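Local coordinates for protein CurF (Lyngbya majuscula, PDB 2Q35) that probably decarboxylates an acyl intermediate during polyketide chain beta-branching, as the crotonase-family ECH2 domain of CurF, at residues V13-F27 with V50-A64. The protein carries 1 engineered substitution. Residues are numbered along the deposited sequence; the frame is centred on the assembly and turned at random.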
ATOM      1  N   VAL A  13       8.147  20.919 -20.743  1.00 13.60           N
ATOM      2  CA  VAL A  13       8.763  19.642 -20.348  1.00 13.25           C
ATOM      3  C   VAL A  13      10.240  19.688 -20.741  1.00 13.06           C
ATOM      4  O   VAL A  13      10.596  20.067 -21.888  1.00 14.37           O
ATOM      5  CB  VAL A  13       8.063  18.427 -21.050  1.00 11.79           C
ATOM      6  CG1 VAL A  13       8.666  17.121 -20.608  1.00 15.68           C
ATOM      7  CG2 VAL A  13       6.588  18.413 -20.713  1.00 12.37           C
ATOM      8  N   VAL A  14      11.105  19.299 -19.816  1.00 12.04           N
ATOM      9  CA  VAL A  14      12.555  19.271 -20.104  1.00 12.45           C
ATOM     10  C   VAL A  14      13.159  17.928 -19.744  1.00 14.19           C
ATOM     11  O   VAL A  14      12.587  17.181 -18.966  1.00 14.76           O
ATOM     12  CB  VAL A  14      13.333  20.441 -19.431  1.00 13.27           C
ATOM     13  CG1 VAL A  14      12.710  21.756 -19.816  1.00 13.91           C
ATOM     14  CG2 VAL A  14      13.366  20.251 -17.937  1.00 15.19           C
ATOM     15  N   GLN A  15      14.291  17.612 -20.353  1.00 13.72           N
ATOM     16  CA  GLN A  15      14.944  16.354 -20.095  1.00 13.94           C
ATOM     17  C   GLN A  15      16.351  16.598 -19.580  1.00 13.93           C
ATOM     18  O   GLN A  15      17.113  17.362 -20.177  1.00 14.09           O
ATOM     19  CB  GLN A  15      14.954  15.511 -21.396  1.00 13.90           C
ATOM     20  CG  GLN A  15      15.561  14.108 -21.226  1.00 13.37           C
ATOM     21  CD  GLN A  15      15.531  13.315 -22.535  1.00 14.83           C
ATOM     22  OE1 GLN A  15      14.520  13.326 -23.224  1.00 16.44           O
ATOM     23  NE2 GLN A  15      16.650  12.676 -22.894  1.00 16.05           N
ATOM     24  N   ILE A  16      16.691  15.940 -18.465  1.00 14.31           N
ATOM     25  CA  ILE A  16      18.064  15.951 -17.933  1.00 15.16           C
ATOM     26  C   ILE A  16      18.624  14.559 -18.142  1.00 14.95           C
ATOM     27  O   ILE A  16      18.080  13.584 -17.618  1.00 15.13           O
ATOM     28  CB  ILE A  16      18.087  16.316 -16.441  1.00 15.95           C
ATOM     29  CG1 ILE A  16      17.629  17.781 -16.257  1.00 15.84           C
ATOM     30  CG2 ILE A  16      19.489  16.100 -15.856  1.00 15.34           C
ATOM     31  CD1 ILE A  16      17.509  18.276 -14.752  1.00 16.07           C
ATOM     32  N   THR A  17      19.692  14.473 -18.929  1.00 15.91           N
ATOM     33  CA  THR A  17      20.222  13.203 -19.385  1.00 15.05           C
ATOM     34  C   THR A  17      21.594  13.021 -18.814  1.00 14.47           C
ATOM     35  O   THR A  17      22.477  13.839 -19.063  1.00 15.09           O
ATOM     36  CB  THR A  17      20.320  13.182 -20.940  1.00 16.19           C
ATOM     37  OG1 THR A  17      19.026  13.473 -21.472  1.00 14.01           O
ATOM     38  CG2 THR A  17      20.780  11.826 -21.455  1.00 16.45           C
ATOM     39  N   MET A  18      21.766  11.933 -18.072  1.00 14.88           N
ATOM     40  CA  MET A  18      23.069  11.562 -17.500  1.00 14.33           C
ATOM     41  C   MET A  18      23.825  10.672 -18.460  1.00 15.36           C
ATOM     42  O   MET A  18      23.319   9.625 -18.869  1.00 14.63           O
ATOM     43  CB  MET A  18      22.897  10.804 -16.164  1.00 14.84           C
ATOM     44  CG  MET A  18      22.261  11.636 -15.050  1.00 14.01           C
ATOM     45  SD  MET A  18      21.850  10.675 -13.581  1.00 15.90           S
ATOM     46  CE  MET A  18      20.549   9.599 -14.179  1.00 15.00           C
ATOM     47  N   LYS A  19      25.054  11.075 -18.796  1.00 15.36           N
ATOM     48  CA  LYS A  19      25.876  10.295 -19.715  1.00 17.63           C
ATOM     49  C   LYS A  19      27.344  10.383 -19.310  1.00 16.96           C
ATOM     50  O   LYS A  19      28.169  10.974 -19.998  1.00 18.30           O
ATOM     51  CB  LYS A  19      25.628  10.732 -21.169  1.00 17.20           C
ATOM     52  CG  LYS A  19      26.307   9.838 -22.220  1.00 19.09           C
ATOM     53  CD  LYS A  19      26.033  10.338 -23.625  1.00 19.41           C
ATOM     54  CE  LYS A  19      26.667   9.411 -24.651  1.00 28.00           C
ATOM     55  NZ  LYS A  19      26.360   9.834 -26.041  1.00 37.21           N
ATOM     56  N   ASP A  20      27.657   9.803 -18.156  1.00 17.36           N
ATOM     57  CA  ASP A  20      29.045   9.604 -17.774  1.00 18.25           C
ATOM     58  C   ASP A  20      29.381   8.169 -18.112  1.00 19.26           C
ATOM     59  O   ASP A  20      29.335   7.274 -17.260  1.00 19.46           O
ATOM     60  CB  ASP A  20      29.272   9.877 -16.285  1.00 17.83           C
ATOM     61  CG  ASP A  20      30.743   9.811 -15.889  1.00 21.15           C
ATOM     62  OD1 ASP A  20      31.611   9.777 -16.784  1.00 24.59           O
ATOM     63  OD2 ASP A  20      31.035   9.788 -14.680  1.00 22.20           O
ATOM     64  N   GLU A  21      29.732   7.950 -19.375  1.00 21.51           N
ATOM     65  CA  GLU A  21      30.060   6.619 -19.843  1.00 22.42           C
ATOM     66  C   GLU A  21      31.216   5.996 -19.059  1.00 22.78           C
ATOM     67  O   GLU A  21      31.193   4.804 -18.798  1.00 22.30           O
ATOM     68  CB  GLU A  21      30.377   6.633 -21.343  1.00 21.95           C
ATOM     69  CG  GLU A  21      29.269   7.245 -22.176  1.00 26.57           C
ATOM     70  CD  GLU A  21      29.480   7.037 -23.653  1.00 33.55           C
ATOM     71  OE1 GLU A  21      29.959   7.982 -24.311  1.00 38.38           O
ATOM     72  OE2 GLU A  21      29.180   5.925 -24.146  1.00 34.26           O
ATOM     73  N   SER A  22      32.199   6.802 -18.657  1.00 23.11           N
ATOM     74  CA  SER A  22      33.353   6.271 -17.918  1.00 23.94           C
ATOM     75  C   SER A  22      32.995   5.621 -16.569  1.00 23.64           C
ATOM     76  O   SER A  22      33.680   4.705 -16.121  1.00 23.85           O
ATOM     77  CB  SER A  22      34.454   7.334 -17.763  1.00 24.54           C
ATOM     78  OG  SER A  22      33.916   8.606 -17.417  1.00 28.93           O
ATOM     79  N   SER A  23      31.906   6.058 -15.937  1.00 20.55           N
ATOM     80  CA  SER A  23      31.507   5.491 -14.653  1.00 20.91           C
ATOM     81  C   SER A  23      30.185   4.729 -14.745  1.00 19.61           C
ATOM     82  O   SER A  23      29.663   4.261 -13.724  1.00 18.92           O
ATOM     83  CB  SER A  23      31.347   6.602 -13.610  1.00 20.30           C
ATOM     84  OG  SER A  23      30.163   7.347 -13.854  1.00 20.31           O
ATOM     85  N   ARG A  24      29.656   4.633 -15.966  1.00 18.70           N
ATOM     86  CA  ARG A  24      28.338   4.041 -16.218  1.00 20.29           C
ATOM     87  C   ARG A  24      27.292   4.741 -15.361  1.00 18.20           C
ATOM     88  O   ARG A  24      26.533   4.093 -14.625  1.00 17.59           O
ATOM     89  CB  ARG A  24      28.351   2.550 -15.905  1.00 19.38           C
ATOM     90  CG  ARG A  24      29.227   1.741 -16.854  1.00 23.39           C
ATOM     91  CD  ARG A  24      29.837   0.531 -16.170  1.00 26.57           C
ATOM     92  NE  ARG A  24      30.639   0.862 -14.982  1.00 40.23           N
ATOM     93  CZ  ARG A  24      31.737   1.628 -14.953  1.00 41.91           C
ATOM     94  NH1 ARG A  24      32.218   2.206 -16.050  1.00 44.56           N
ATOM     95  NH2 ARG A  24      32.358   1.833 -13.798  1.00 43.16           N
ATOM     96  N   ASN A  25      27.290   6.072 -15.413  1.00 18.93           N
ATOM     97  CA  ASN A  25      26.387   6.881 -14.613  1.00 18.15           C
ATOM     98  C   ASN A  25      26.444   6.587 -13.113  1.00 17.83           C
ATOM     99  O   ASN A  25      25.414   6.537 -12.426  1.00 15.83           O
ATOM    100  CB  ASN A  25      24.948   6.805 -15.140  1.00 18.37           C
ATOM    101  CG  ASN A  25      24.760   7.568 -16.443  1.00 20.58           C
ATOM    102  OD1 ASN A  25      25.682   8.214 -16.945  1.00 23.72           O
ATOM    103  ND2 ASN A  25      23.549   7.504 -16.994  1.00 16.32           N
ATOM    104  N   GLY A  26      27.661   6.377 -12.621  1.00 17.18           N
ATOM    105  CA  GLY A  26      27.902   6.289 -11.192  1.00 16.54           C
ATOM    106  C   GLY A  26      27.783   7.667 -10.574  1.00 16.49           C
ATOM    107  O   GLY A  26      27.622   8.671 -11.281  1.00 17.08           O
ATOM    108  N   PHE A  27      27.866   7.702  -9.250  1.00 15.50           N
ATOM    109  CA  PHE A  27      27.869   8.939  -8.481  1.00 16.90           C
ATOM    110  C   PHE A  27      29.264   9.573  -8.537  1.00 17.71           C
ATOM    111  O   PHE A  27      29.889   9.851  -7.494  1.00 18.02           O
ATOM    112  CB  PHE A  27      27.425   8.665  -7.037  1.00 16.85           C
ATOM    113  CG  PHE A  27      25.957   8.349  -6.893  1.00 17.44           C
ATOM    114  CD1 PHE A  27      25.080   8.504  -7.966  1.00 15.59           C
ATOM    115  CD2 PHE A  27      25.444   7.932  -5.673  1.00 18.32           C
ATOM    116  CE1 PHE A  27      23.713   8.239  -7.833  1.00 18.69           C
ATOM    117  CE2 PHE A  27      24.081   7.659  -5.537  1.00 19.64           C
ATOM    118  CZ  PHE A  27      23.219   7.821  -6.628  1.00 16.65           C
ATOM    119  N   VAL A  50       7.895  20.312 -16.004  1.00 12.26           N
ATOM    120  CA  VAL A  50       8.119  18.857 -15.728  1.00 13.17           C
ATOM    121  C   VAL A  50       9.543  18.529 -16.112  1.00 13.10           C
ATOM    122  O   VAL A  50      10.011  18.962 -17.169  1.00 15.14           O
ATOM    123  CB  VAL A  50       7.132  17.934 -16.534  1.00 12.64           C
ATOM    124  CG1 VAL A  50       7.358  16.464 -16.182  1.00 15.19           C
ATOM    125  CG2 VAL A  50       5.671  18.294 -16.275  1.00 15.72           C
ATOM    126  N   VAL A  51      10.252  17.803 -15.249  1.00 12.43           N
ATOM    127  CA  VAL A  51      11.602  17.330 -15.565  1.00 13.85           C
ATOM    128  C   VAL A  51      11.556  15.812 -15.833  1.00 13.85           C
ATOM    129  O   VAL A  51      10.963  15.069 -15.042  1.00 15.13           O
ATOM    130  CB  VAL A  51      12.533  17.548 -14.371  1.00 13.84           C
ATOM    131  CG1 VAL A  51      13.871  16.835 -14.621  1.00 13.81           C
ATOM    132  CG2 VAL A  51      12.743  19.032 -14.115  1.00 15.27           C
ATOM    133  N   ILE A  52      12.133  15.365 -16.951  1.00 13.53           N
ATOM    134  CA  ILE A  52      12.349  13.948 -17.180  1.00 14.44           C
ATOM    135  C   ILE A  52      13.821  13.667 -16.942  1.00 13.39           C
ATOM    136  O   ILE A  52      14.688  14.207 -17.657  1.00 15.87           O
ATOM    137  CB  ILE A  52      11.932  13.570 -18.627  1.00 13.03           C
ATOM    138  CG1 ILE A  52      10.426  13.866 -18.785  1.00 18.44           C
ATOM    139  CG2 ILE A  52      12.206  12.063 -18.905  1.00 17.16           C
ATOM    140  CD1 ILE A  52       9.888  13.588 -20.144  1.00 25.26           C
ATOM    141  N   LEU A  53      14.110  12.841 -15.943  1.00 13.02           N
ATOM    142  CA  LEU A  53      15.495  12.456 -15.645  1.00 13.65           C
ATOM    143  C   LEU A  53      15.787  11.081 -16.239  1.00 13.31           C
ATOM    144  O   LEU A  53      15.076  10.123 -15.980  1.00 13.56           O
ATOM    145  CB  LEU A  53      15.696  12.410 -14.129  1.00 14.87           C
ATOM    146  CG  LEU A  53      17.072  11.998 -13.595  1.00 15.05           C
ATOM    147  CD1 LEU A  53      18.207  12.924 -14.064  1.00 18.25           C
ATOM    148  CD2 LEU A  53      17.049  11.906 -12.043  1.00 14.42           C
ATOM    149  N   THR A  54      16.862  10.976 -17.004  1.00 13.43           N
ATOM    150  CA  THR A  54      17.135   9.705 -17.689  1.00 13.08           C
ATOM    151  C   THR A  54      18.649   9.483 -17.804  1.00 13.75           C
ATOM    152  O   THR A  54      19.455  10.388 -17.526  1.00 15.24           O
ATOM    153  CB  THR A  54      16.398   9.643 -19.046  1.00 14.42           C
ATOM    154  OG1 THR A  54      16.289   8.277 -19.481  1.00 14.64           O
ATOM    155  CG2 THR A  54      17.102  10.486 -20.127  1.00 13.12           C
ATOM    156  N   GLY A  55      19.012   8.268 -18.207  1.00 13.31           N
ATOM    157  CA  GLY A  55      20.408   7.878 -18.445  1.00 14.10           C
ATOM    158  C   GLY A  55      20.792   7.819 -19.919  1.00 15.36           C
ATOM    159  O   GLY A  55      20.240   8.539 -20.766  1.00 15.94           O
ATOM    160  N   TYR A  56      21.743   6.934 -20.216  1.00 15.52           N
ATOM    161  CA  TYR A  56      22.210   6.710 -21.576  1.00 16.02           C
ATOM    162  C   TYR A  56      22.408   5.210 -21.728  1.00 17.18           C
ATOM    163  O   TYR A  56      22.809   4.508 -20.771  1.00 16.67           O
ATOM    164  CB  TYR A  56      23.564   7.397 -21.772  1.00 17.51           C
ATOM    165  CG  TYR A  56      24.720   6.592 -21.207  1.00 20.92           C
ATOM    166  CD1 TYR A  56      25.068   6.687 -19.853  1.00 25.63           C
ATOM    167  CD2 TYR A  56      25.441   5.711 -22.014  1.00 21.99           C
ATOM    168  CE1 TYR A  56      26.111   5.918 -19.316  1.00 20.41           C
ATOM    169  CE2 TYR A  56      26.488   4.944 -21.484  1.00 24.12           C
ATOM    170  CZ  TYR A  56      26.814   5.061 -20.137  1.00 20.92           C
ATOM    171  OH  TYR A  56      27.856   4.314 -19.621  1.00 25.06           O
ATOM    172  N   GLY A  57      22.176   4.718 -22.940  1.00 16.33           N
ATOM    173  CA  GLY A  57      22.479   3.318 -23.230  1.00 17.66           C
ATOM    174  C   GLY A  57      21.829   2.394 -22.215  1.00 18.52           C
ATOM    175  O   GLY A  57      20.623   2.493 -21.956  1.00 19.12           O
ATOM    176  N   ASN A  58      22.647   1.522 -21.638  1.00 19.12           N
ATOM    177  CA  ASN A  58      22.179   0.446 -20.763  1.00 18.59           C
ATOM    178  C   ASN A  58      22.037   0.838 -19.295  1.00 16.45           C
ATOM    179  O   ASN A  58      21.681  -0.019 -18.485  1.00 14.27           O
ATOM    180  CB  ASN A  58      23.131  -0.746 -20.843  1.00 19.64           C
ATOM    181  CG  ASN A  58      23.009  -1.506 -22.155  1.00 20.93           C
ATOM    182  OD1 ASN A  58      21.939  -1.542 -22.766  1.00 29.68           O
ATOM    183  ND2 ASN A  58      24.101  -2.114 -22.585  1.00 26.16           N
ATOM    184  N   TYR A  59      22.338   2.098 -18.971  1.00 16.47           N
ATOM    185  CA  TYR A  59      22.450   2.540 -17.573  1.00 16.27           C
ATOM    186  C   TYR A  59      21.601   3.753 -17.263  1.00 14.98           C
ATOM    187  O   TYR A  59      21.679   4.784 -17.956  1.00 15.74           O
ATOM    188  CB  TYR A  59      23.900   2.876 -17.226  1.00 17.28           C
ATOM    189  CG  TYR A  59      24.815   1.705 -17.364  1.00 17.39           C
ATOM    190  CD1 TYR A  59      24.914   0.767 -16.350  1.00 16.62           C
ATOM    191  CD2 TYR A  59      25.545   1.519 -18.531  1.00 19.97           C
ATOM    192  CE1 TYR A  59      25.750  -0.348 -16.492  1.00 22.15           C
ATOM    193  CE2 TYR A  59      26.384   0.419 -18.687  1.00 20.68           C
ATOM    194  CZ  TYR A  59      26.469  -0.510 -17.668  1.00 23.63           C
ATOM    195  OH  TYR A  59      27.318  -1.581 -17.828  1.00 24.39           O
ATOM    196  N   PHE A  60      20.794   3.621 -16.215  1.00 14.68           N
ATOM    197  CA  PHE A  60      20.178   4.788 -15.624  1.00 13.49           C
ATOM    198  C   PHE A  60      21.175   5.394 -14.619  1.00 14.22           C
ATOM    199  O   PHE A  60      21.680   6.490 -14.831  1.00 14.95           O
ATOM    200  CB  PHE A  60      18.819   4.474 -14.967  1.00 12.68           C
ATOM    201  CG  PHE A  60      18.244   5.659 -14.215  1.00 13.04           C
ATOM    202  CD1 PHE A  60      17.668   6.703 -14.915  1.00 14.31           C
ATOM    203  CD2 PHE A  60      18.323   5.744 -12.799  1.00 14.82           C
ATOM    204  CE1 PHE A  60      17.110   7.831 -14.238  1.00 15.60           C
ATOM    205  CE2 PHE A  60      17.799   6.879 -12.115  1.00 13.64           C
ATOM    206  CZ  PHE A  60      17.198   7.917 -12.847  1.00 15.19           C
ATOM    207  N   SER A  61      21.459   4.664 -13.536  1.00 13.38           N
ATOM    208  CA  SER A  61      22.444   5.101 -12.540  1.00 13.73           C
ATOM    209  C   SER A  61      23.035   3.925 -11.774  1.00 13.73           C
ATOM    210  O   SER A  61      22.306   3.058 -11.290  1.00 13.41           O
ATOM    211  CB  SER A  61      21.796   6.094 -11.565  1.00 15.14           C
ATOM    212  OG  SER A  61      22.744   6.428 -10.545  1.00 14.62           O
ATOM    213  N   SER A  62      24.367   3.905 -11.669  1.00 14.70           N
ATOM    214  CA  SER A  62      25.087   2.808 -11.005  1.00 15.21           C
ATOM    215  C   SER A  62      25.364   3.114  -9.527  1.00 14.27           C
ATOM    216  O   SER A  62      25.924   2.283  -8.816  1.00 15.53           O
ATOM    217  CB  SER A  62      26.401   2.481 -11.747  1.00 16.91           C
ATOM    218  OG  SER A  62      26.121   2.020 -13.066  1.00 19.66           O
ATOM    219  N   GLY A  63      24.931   4.283  -9.057  1.00 14.57           N
ATOM    220  CA  GLY A  63      25.167   4.628  -7.649  1.00 16.08           C
ATOM    221  C   GLY A  63      26.642   4.687  -7.291  1.00 16.11           C
ATOM    222  O   GLY A  63      27.488   5.042  -8.132  1.00 15.53           O
ATOM    223  N   ALA A  64      26.956   4.375  -6.034  1.00 16.60           N
ATOM    224  CA  ALA A  64      28.338   4.465  -5.574  1.00 17.34           C
ATOM    225  C   ALA A  64      29.173   3.329  -6.162  1.00 17.89           C
ATOM    226  O   ALA A  64      28.754   2.167  -6.156  1.00 18.73           O
ATOM    227  CB  ALA A  64      28.403   4.463  -4.041  1.00 18.64           C
TER
HETATM  228  O   HOH W   1      23.966   8.652 -11.599  1.00 22.66           O
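N25 reaches across to the 50-64 segment with its amide, and that group organises the loop half of the contact. Its ND2 donates to F60 O at 3.0 Å, from above the carbonyl plane, and also to M18 O of its own segment; OD1 accepts from D20 N almost in line with its C=O. Bonds on both amide atoms fix the flip, and the edge of the Y56 ring, with CE1 3.3 Å from N25 OD1, closes in beside the group. Y56 CG lies between its own backbone N and carbonyl carbon (chi1 80°), which swings the ring edge up to the N25 amide, and E21 CG lies over one face. The Y59 ring takes R24 in a CH-pi contact: R24 CB stands 3.7 Å from the ring centroid, 3° off the normal, while CG leans toward CE2. Just beyond, S62 OG donates to R24 O at 2.6 Å and S62 N to N25 O. F27 lies flat on G63, whose CA is centred under the ring 3.6 Å from its centroid, and F27 N donates to G63 O. One water bridges N25 O and S61 OG.

Upstream, strands 13-18 and 50-54 run parallel, 23° apart, joined by five backbone bonds from V14 N to V50 O through M18 N to T54 O. I16 splits its branches on one face, CD1 to V51 CG1 and CG2 to L53 CD1. At the strand end M18, bent at its third torsion, brings CE over the F60 ring at 4.0 Å from the centroid. Helix 29-44, whose F39 touches I16, links the strands into a beta-alpha-beta unit of the crotonase fold; the N25 and F27 contacts hold the G63-A64 loop, which in crotonases, and probably here, gives the oxyanion hole a backbone N-H.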